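Local atomic coordinates of peptidoglycan-N-acetylglucosamine deacetylase BC_1960 (Bacillus cereus, PDB entry 5O6Y), a protein that removes acetyl groups from N-acetylglucosamine residues of peptidoglycan, and also acts on soluble chitin and N-acetylchitooligomers, as a zinc-dependent hydrolase. Residues P113-P118 / S206-S211; G30-F35 / Q172-G177; N78-H83 / N96-T101. All coordinates share one frame; numbering follows the deposited sequence.

Contact 1 (P113-P118 / S206-S211); sequences PKFIRP and SMFQTS. With SO4 (sulfate ion), chain G.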
# COMPACT_ATOMS: atom_id res chain seq x y z
N PRO A 113 2.33 -2.92 -12.25
CA PRO A 113 1.49 -3.17 -11.07
C PRO A 113 0.01 -2.92 -11.36
O PRO A 113 -0.36 -1.96 -12.03
CB PRO A 113 2.03 -2.18 -10.03
CG PRO A 113 3.43 -1.88 -10.49
CD PRO A 113 3.37 -1.91 -11.98
N LYS A 114 -0.83 -3.81 -10.83
CA LYS A 114 -2.27 -3.70 -11.01
C LYS A 114 -2.92 -2.79 -9.98
O LYS A 114 -3.95 -2.17 -10.27
CB LYS A 114 -2.91 -5.09 -10.94
CG LYS A 114 -4.39 -5.12 -11.30
CD LYS A 114 -5.04 -6.41 -10.84
CE LYS A 114 -6.44 -6.56 -11.41
NZ LYS A 114 -6.43 -6.73 -12.89
N PHE A 115 -2.33 -2.68 -8.79
CA PHE A 115 -2.96 -1.95 -7.70
C PHE A 115 -2.50 -0.50 -7.67
O PHE A 115 -1.30 -0.21 -7.80
CB PHE A 115 -2.66 -2.63 -6.36
CG PHE A 115 -3.47 -3.87 -6.13
CD1 PHE A 115 -3.11 -5.08 -6.70
CD2 PHE A 115 -4.62 -3.82 -5.35
CE1 PHE A 115 -3.86 -6.21 -6.49
CE2 PHE A 115 -5.38 -4.96 -5.14
CZ PHE A 115 -5.00 -6.15 -5.71
N ILE A 116 -3.46 0.41 -7.52
CA ILE A 116 -3.21 1.84 -7.38
C ILE A 116 -3.74 2.27 -6.02
O ILE A 116 -4.78 1.80 -5.57
CB ILE A 116 -3.90 2.65 -8.50
CG1 ILE A 116 -3.27 2.34 -9.86
CG2 ILE A 116 -3.84 4.15 -8.22
CD1 ILE A 116 -3.85 3.17 -10.99
N ARG A 117 -3.00 3.15 -5.35
CA ARG A 117 -3.49 3.83 -4.15
C ARG A 117 -3.34 5.32 -4.37
O ARG A 117 -2.20 5.80 -4.58
CB ARG A 117 -2.77 3.38 -2.88
CG ARG A 117 -3.23 4.14 -1.65
CD ARG A 117 -2.68 3.53 -0.37
NE ARG A 117 -3.35 2.29 -0.01
CZ ARG A 117 -2.95 1.48 0.96
NH1 ARG A 117 -1.87 1.79 1.67
NH2 ARG A 117 -3.62 0.37 1.23
N PRO A 118 -4.41 6.10 -4.33
CA PRO A 118 -4.29 7.54 -4.53
C PRO A 118 -3.77 8.21 -3.27
O PRO A 118 -4.20 7.89 -2.16
CB PRO A 118 -5.74 7.97 -4.84
CG PRO A 118 -6.57 6.98 -4.11
CD PRO A 118 -5.81 5.67 -4.14
N SER A 206 -3.65 -11.62 -3.16
CA SER A 206 -4.27 -12.79 -2.55
C SER A 206 -5.57 -12.42 -1.83
O SER A 206 -6.53 -13.20 -1.85
CB SER A 206 -3.29 -13.46 -1.59
OG SER A 206 -2.54 -12.50 -0.86
N MET A 207 -5.62 -11.23 -1.22
CA MET A 207 -6.82 -10.83 -0.49
C MET A 207 -8.01 -10.64 -1.42
O MET A 207 -9.13 -11.07 -1.11
CB MET A 207 -6.56 -9.55 0.30
CG MET A 207 -7.82 -8.91 0.85
SD MET A 207 -7.52 -7.47 1.90
CE MET A 207 -6.98 -8.27 3.42
N PHE A 208 -7.80 -10.00 -2.57
CA PHE A 208 -8.87 -9.74 -3.52
C PHE A 208 -8.88 -10.73 -4.68
O PHE A 208 -9.62 -10.52 -5.65
CB PHE A 208 -8.79 -8.30 -4.02
CG PHE A 208 -8.91 -7.27 -2.92
CD1 PHE A 208 -10.15 -6.97 -2.37
CD2 PHE A 208 -7.79 -6.63 -2.43
CE1 PHE A 208 -10.26 -6.04 -1.35
CE2 PHE A 208 -7.90 -5.69 -1.41
CZ PHE A 208 -9.14 -5.40 -0.87
N GLN A 209 -8.08 -11.79 -4.60
CA GLN A 209 -8.09 -12.89 -5.57
C GLN A 209 -7.96 -12.38 -7.00
O GLN A 209 -8.80 -12.62 -7.87
CB GLN A 209 -9.35 -13.75 -5.40
CG GLN A 209 -9.33 -14.63 -4.16
CD GLN A 209 -8.14 -15.58 -4.15
OE1 GLN A 209 -8.18 -16.63 -4.78
NE2 GLN A 209 -7.09 -15.21 -3.43
N THR A 210 -6.87 -11.65 -7.24
CA THR A 210 -6.57 -11.13 -8.56
C THR A 210 -5.06 -11.13 -8.75
O THR A 210 -4.29 -11.29 -7.80
CB THR A 210 -7.16 -9.72 -8.75
OG1 THR A 210 -7.31 -9.45 -10.14
CG2 THR A 210 -6.24 -8.67 -8.13
N SER A 211 -4.65 -10.96 -10.01
CA SER A 211 -3.23 -10.95 -10.32
C SER A 211 -2.57 -9.69 -9.77
O SER A 211 -3.21 -8.66 -9.53
CB SER A 211 -3.01 -11.03 -11.83
OG SER A 211 -1.63 -10.92 -12.15
S SO4 G . 0.27 -13.46 -10.56
O1 SO4 G . -1.14 -13.82 -10.69
O2 SO4 G . 0.49 -12.81 -9.27
O3 SO4 G . 1.08 -14.67 -10.65
O4 SO4 G . 0.64 -12.55 -11.64
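K114 lies across T210 and S211, joining the start of short strand 115-116 to the tail after the last helix, 204-207, in the NodB-type distorted beta/alpha barrel of this polysaccharide deacetylase family. The lysine chain can be read atom by atom. Its CB and CG pass the S211 carbonyl loosely, K114 CB standing 3.9 Å from S211 O. K114 CD comes closer, 3.2 Å from S211 O, and also rests on the T210 methyl, CG2. K114 CE lies 3.3 Å from T210 OG1, a carbon-to-oxygen packing contact. A bend at the last torsion (chi4 66°) ends the otherwise extended chain, and NZ donates to N135 O rather than to this tail.

F115 works beside it from the strand. F115 CZ meets T210 CG2 at 3.7 Å, so the one methyl serves both the ring and the lysine chain. Towards the helix end, F208 CD2 lies near the plane of the F115 ring at its edge, while the F208 side chain also packs on M137 and V139 of strand 137-139. At the exposed end S211 OG, also bonded to E213 N, donates a hydrogen bond of 2.8 Å to O4 of a sulfate, probably from the crystallisation liquor.

Contact 2 (G30-F35 / Q172-G177); sequences GPDLEF and QHSTPG. With 5YA (4-naphthalen-1-yl-~{N}-oxidanyl-benzamide), chain H.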
# COMPACT_ATOMS: atom_id res chain seq x y z
N GLY A 30 7.52 4.95 -0.39
CA GLY A 30 8.84 4.45 -0.69
C GLY A 30 9.08 4.36 -2.18
O GLY A 30 8.24 4.74 -3.00
N PRO A 31 10.26 3.85 -2.55
CA PRO A 31 11.33 3.40 -1.65
C PRO A 31 12.14 4.54 -1.04
O PRO A 31 12.11 5.67 -1.53
CB PRO A 31 12.20 2.56 -2.57
CG PRO A 31 12.03 3.19 -3.91
CD PRO A 31 10.59 3.58 -3.96
N ASP A 32 12.86 4.23 0.03
CA ASP A 32 13.76 5.17 0.69
C ASP A 32 14.98 4.39 1.16
O ASP A 32 15.06 3.17 1.01
CB ASP A 32 13.06 5.88 1.85
CG ASP A 32 12.97 5.03 3.09
OD1 ASP A 32 13.62 5.36 4.10
OD2 ASP A 32 12.24 4.01 3.06
N LEU A 33 15.94 5.10 1.74
CA LEU A 33 17.20 4.48 2.13
C LEU A 33 17.24 4.01 3.58
O LEU A 33 18.09 3.18 3.92
CB LEU A 33 18.36 5.45 1.90
CG LEU A 33 18.85 5.53 0.45
CD1 LEU A 33 19.89 6.63 0.31
CD2 LEU A 33 19.41 4.19 0.00
N GLU A 34 16.35 4.51 4.44
CA GLU A 34 16.40 4.19 5.86
C GLU A 34 15.28 3.26 6.31
O GLU A 34 15.53 2.26 6.98
CB GLU A 34 16.38 5.47 6.69
CG GLU A 34 16.48 5.23 8.19
CD GLU A 34 16.54 6.52 8.99
OE1 GLU A 34 16.67 7.59 8.38
OE2 GLU A 34 16.47 6.45 10.24
N PHE A 35 14.03 3.57 5.95
CA PHE A 35 12.90 2.85 6.52
C PHE A 35 12.51 1.61 5.71
O PHE A 35 12.21 0.57 6.30
CB PHE A 35 11.69 3.79 6.65
CG PHE A 35 11.96 4.97 7.53
CD1 PHE A 35 12.27 4.80 8.87
CD2 PHE A 35 11.90 6.26 7.02
CE1 PHE A 35 12.52 5.88 9.68
CE2 PHE A 35 12.15 7.35 7.83
CZ PHE A 35 12.46 7.16 9.16
N GLN A 172 0.69 2.01 6.55
CA GLN A 172 1.90 2.54 7.15
C GLN A 172 2.71 3.25 6.07
O GLN A 172 2.40 3.18 4.88
CB GLN A 172 2.73 1.45 7.84
CG GLN A 172 2.22 1.08 9.22
CD GLN A 172 2.99 -0.06 9.85
OE1 GLN A 172 3.07 -1.15 9.28
NE2 GLN A 172 3.56 0.17 11.02
N HIS A 173 3.76 3.95 6.49
CA HIS A 173 4.55 4.76 5.57
C HIS A 173 6.03 4.40 5.65
O HIS A 173 6.54 4.08 6.73
CB HIS A 173 4.37 6.25 5.85
CG HIS A 173 2.98 6.75 5.60
ND1 HIS A 173 2.03 6.84 6.59
CD2 HIS A 173 2.38 7.19 4.46
CE1 HIS A 173 0.90 7.31 6.08
NE2 HIS A 173 1.09 7.53 4.80
N SER A 174 6.70 4.45 4.50
CA SER A 174 8.15 4.41 4.44
C SER A 174 8.64 5.65 3.71
O SER A 174 9.38 5.56 2.72
CB SER A 174 8.63 3.13 3.75
OG SER A 174 7.99 2.96 2.49
N THR A 175 8.21 6.82 4.19
CA THR A 175 8.48 8.09 3.53
C THR A 175 9.92 8.53 3.79
O THR A 175 10.37 8.48 4.94
CB THR A 175 7.51 9.16 4.02
OG1 THR A 175 6.17 8.66 3.96
CG2 THR A 175 7.61 10.42 3.18
N PRO A 176 10.65 8.96 2.76
CA PRO A 176 12.02 9.45 2.98
C PRO A 176 12.04 10.68 3.87
O PRO A 176 11.44 11.71 3.54
CB PRO A 176 12.52 9.76 1.57
CG PRO A 176 11.64 8.96 0.66
CD PRO A 176 10.30 8.92 1.33
N GLY A 177 12.73 10.58 5.00
CA GLY A 177 12.87 11.70 5.91
C GLY A 177 11.74 11.88 6.90
O GLY A 177 11.67 12.93 7.54
C1 5YA H . -4.73 10.66 8.34
C2 5YA H . -3.85 10.32 7.31
C3 5YA H . -4.27 10.30 5.98
C4 5YA H . -5.62 10.62 5.67
C5 5YA H . -6.52 10.97 6.72
C6 5YA H . -6.06 10.98 8.07
C7 5YA H . -6.10 10.61 4.33
C8 5YA H . -7.43 10.93 4.06
O1 5YA H . -0.81 7.57 1.25
C9 5YA H . -8.31 11.27 5.09
C10 5YA H . -7.88 11.29 6.41
C11 5YA H . -3.29 9.92 4.92
C12 5YA H . -3.40 8.67 4.34
C13 5YA H . -2.52 8.27 3.36
N1 5YA H . 0.51 9.32 1.56
C14 5YA H . -1.51 9.12 2.94
C15 5YA H . -1.39 10.38 3.51
C16 5YA H . -2.28 10.78 4.51
C17 5YA H . -0.57 8.62 1.85
O2 5YA H . 1.39 8.86 0.56
O HOH W 1 6.35 2.06 0.25
O HOH W 2 14.38 7.87 4.94
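D32 and F35 on one loop press against S174, T175 and P176 on the other; the tight part combines carbon packing with a ring edge set against a backbone carbonyl. D32 CB sits 3.6 Å from P176 CG, while F35 CD2, at the ring edge, is 3.4 Å from T175 O. The carboxylate serves its own loop: at OD1, E34 N closes an Asx turn and F35 N extends it to an Asx motif, the F35 N to D32 OD1 bond measuring 2.6 Å and nearly straight at 173°. D32 OD2 faces S174 O at 3.3 Å without bonding it, its bond going to T36 OG1. A chi1 of 78° sets the carboxylate between its backbone N and carbonyl carbon, folded back over that turn. Also buried, a water accepts from G30 N and bonds S174 OG.

The looser, exposed side lies at P176 and G177, where a second water donates to D32 OD1 and accepts from G177 N.

H173, predicted to be the proton donor, ends strand 169-173 at the pocket, H173 NE2 being 3.6 Å from C17 of the bound hydroxamate. The contact thus joins the outlets of parallel neighbours 22-28 and 169-173, while P31, after a cis peptide bond, packs on helices 56-61 and 63-71.

Contact 3 (N78-H83 / N96-T101); sequences NHTYSH and NQIIKT. With 5YA (4-naphthalen-1-yl-~{N}-oxidanyl-benzamide), chain H.
Q97 on helix 91-109 uses both ends of its amide to hold the turn Y81-S82. Q97 OE1 accepts two backbone N-H groups, Y81 N at 2.9 Å and S82 N at 3.0 Å. The S82 bond is the straighter, at 167°, and uses a lone pair in the carbonyl plane; the Y81 donor is tilted from that plane. NE2 gives one N-H to the hydroxyl, Q97 NE2 to S82 OG being 2.9 Å, and is also bonded to E93 OE1. The bend at chi2 (-88°) turns the amide towards the backbone of Y81 and S82 and the S82 hydroxyl.

N78 is bonded in both directions as well. N78 ND2 donates across the contact to I98 O, 3.2 Å away, and its OD1 accepts T80 N in an Asx turn, with T101 CG2 packed against that oxygen. T101 OG1 lies close to Y81 N at an angle too poor for a bond; it donates instead to Q97 O within the helix.

These bonds tie the helix to the loop that carries the His-x-x-x-His metal motif of the family. H79, H83 and D29 are the enzyme's zinc ligands. Both histidines leave the backbone on the side away from the helix; in this complex H79 NE2 donates to the inhibitor's O2 at 2.7 Å, and H79 ND1 is bonded to R117 O.

K100 stretches fully extended over one face of the Y81 ring, a cation-pi contact with K100 NZ 3.5 Å from the ring centroid, while Y81 OH is bonded to E60 OE1.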
# COMPACT_ATOMS: atom_id res chain seq x y z
N ASN A 78 1.17 1.03 -7.35
CA ASN A 78 1.39 2.33 -7.97
C ASN A 78 0.84 3.43 -7.07
O ASN A 78 -0.37 3.46 -6.79
CB ASN A 78 0.72 2.36 -9.35
CG ASN A 78 1.15 3.54 -10.19
OD1 ASN A 78 1.46 4.62 -9.67
ND2 ASN A 78 1.17 3.35 -11.50
N HIS A 79 1.71 4.33 -6.63
CA HIS A 79 1.34 5.42 -5.73
C HIS A 79 1.53 6.78 -6.39
O HIS A 79 1.83 7.77 -5.71
CB HIS A 79 2.13 5.33 -4.43
CG HIS A 79 1.49 6.03 -3.27
ND1 HIS A 79 0.13 6.18 -3.15
CD2 HIS A 79 2.03 6.63 -2.19
CE1 HIS A 79 -0.14 6.83 -2.04
NE2 HIS A 79 0.99 7.12 -1.43
N THR A 80 1.34 6.84 -7.72
CA THR A 80 1.61 8.01 -8.57
C THR A 80 3.09 8.38 -8.56
O THR A 80 3.90 7.77 -7.85
CB THR A 80 0.77 9.22 -8.16
OG1 THR A 80 1.30 9.81 -6.97
CG2 THR A 80 -0.69 8.84 -7.95
N TYR A 81 3.45 9.40 -9.35
CA TYR A 81 4.84 9.79 -9.55
C TYR A 81 5.31 10.79 -8.50
O TYR A 81 6.28 10.53 -7.78
CB TYR A 81 5.03 10.35 -10.96
CG TYR A 81 6.45 10.80 -11.26
CD1 TYR A 81 7.40 9.89 -11.71
CD2 TYR A 81 6.84 12.12 -11.08
CE1 TYR A 81 8.69 10.29 -11.98
CE2 TYR A 81 8.13 12.53 -11.35
CZ TYR A 81 9.05 11.61 -11.80
OH TYR A 81 10.34 12.01 -12.07
N SER A 82 4.65 11.94 -8.41
CA SER A 82 5.11 13.04 -7.56
C SER A 82 4.14 13.36 -6.43
O SER A 82 4.21 14.44 -5.85
CB SER A 82 5.37 14.29 -8.40
OG SER A 82 4.20 14.71 -9.08
N HIS A 83 3.23 12.43 -6.11
CA HIS A 83 2.33 12.54 -4.97
C HIS A 83 1.48 13.81 -4.99
O HIS A 83 1.56 14.60 -4.04
CB HIS A 83 3.15 12.47 -3.67
CG HIS A 83 2.40 11.90 -2.51
ND1 HIS A 83 1.81 12.69 -1.54
CD2 HIS A 83 2.17 10.62 -2.14
CE1 HIS A 83 1.24 11.92 -0.64
NE2 HIS A 83 1.44 10.66 -0.98
N ASN A 96 -1.17 10.87 -16.70
CA ASN A 96 0.28 10.97 -16.83
C ASN A 96 0.98 10.47 -15.57
O ASN A 96 2.01 9.79 -15.67
CB ASN A 96 0.69 12.41 -17.13
CG ASN A 96 2.01 12.50 -17.85
OD1 ASN A 96 2.06 12.42 -19.08
ND2 ASN A 96 3.10 12.66 -17.10
N GLN A 97 0.43 10.78 -14.40
CA GLN A 97 1.02 10.30 -13.15
C GLN A 97 0.97 8.78 -13.06
O GLN A 97 1.89 8.15 -12.52
CB GLN A 97 0.31 10.93 -11.95
CG GLN A 97 0.52 12.42 -11.80
CD GLN A 97 1.76 12.76 -10.98
OE1 GLN A 97 2.26 11.93 -10.22
NE2 GLN A 97 2.26 13.98 -11.14
N ILE A 98 -0.09 8.17 -13.59
CA ILE A 98 -0.24 6.72 -13.50
C ILE A 98 0.70 6.02 -14.48
O ILE A 98 1.55 5.22 -14.09
CB ILE A 98 -1.70 6.31 -13.75
CG1 ILE A 98 -2.63 6.96 -12.72
CG2 ILE A 98 -1.85 4.79 -13.73
CD1 ILE A 98 -2.34 6.57 -11.29
N ILE A 99 0.55 6.33 -15.78
CA ILE A 99 1.29 5.62 -16.82
C ILE A 99 2.79 5.82 -16.67
O ILE A 99 3.57 4.90 -16.94
CB ILE A 99 0.79 6.06 -18.21
CG1 ILE A 99 -0.71 5.76 -18.35
CG2 ILE A 99 1.57 5.36 -19.31
CD1 ILE A 99 -1.31 6.28 -19.64
N LYS A 100 3.22 7.00 -16.24
CA LYS A 100 4.64 7.25 -16.05
C LYS A 100 5.20 6.36 -14.95
O LYS A 100 6.24 5.70 -15.13
CB LYS A 100 4.87 8.72 -15.72
CG LYS A 100 6.32 9.17 -15.70
CD LYS A 100 6.42 10.64 -15.32
CE LYS A 100 7.85 11.13 -15.33
NZ LYS A 100 7.95 12.52 -14.79
N THR A 101 4.52 6.31 -13.80
CA THR A 101 4.97 5.46 -12.70
C THR A 101 4.93 3.99 -13.10
O THR A 101 5.80 3.21 -12.70
CB THR A 101 4.11 5.71 -11.47
OG1 THR A 101 4.14 7.10 -11.14
CG2 THR A 101 4.62 4.90 -10.28
C1 5YA H . -4.73 10.66 8.34
C2 5YA H . -3.85 10.32 7.31
C3 5YA H . -4.27 10.30 5.98
C4 5YA H . -5.62 10.62 5.67
C5 5YA H . -6.52 10.97 6.72
C6 5YA H . -6.06 10.98 8.07
C7 5YA H . -6.10 10.61 4.33
C8 5YA H . -7.43 10.93 4.06
O1 5YA H . -0.81 7.57 1.25
C9 5YA H . -8.31 11.27 5.09
C10 5YA H . -7.88 11.29 6.41
C11 5YA H . -3.29 9.92 4.92
C12 5YA H . -3.40 8.67 4.34
C13 5YA H . -2.52 8.27 3.36
N1 5YA H . 0.51 9.32 1.56
C14 5YA H . -1.51 9.12 2.94
C15 5YA H . -1.39 10.38 3.51
C16 5YA H . -2.28 10.78 4.51
C17 5YA H . -0.57 8.62 1.85
O2 5YA H . 1.39 8.86 0.56

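How the contacts relate
Along the chain the segments run 30-35, 78-83, 96-101, 113-118, 172-177 and 206-211, so contact 3 is nested inside the span closed by contact 2, whereas contacts 1 and 2 interlock. Contacts 1 and 3 touch, their centres about 16 Å apart: F115 O probably accepts from N78 N, joining strands 115-116 and 75-78, and I116 on I98 packs helix 91-109 against strand 115-116. Contact 2 lies across the chain's centre from contact 1, about 21 Å between centres, and about 17 Å from contact 3, yet contacts 2 and 3 reach the same inhibitor. Zinc ligands and the predicted proton donor thus come to one pocket from strand ends and the loops after them, far apart in sequence.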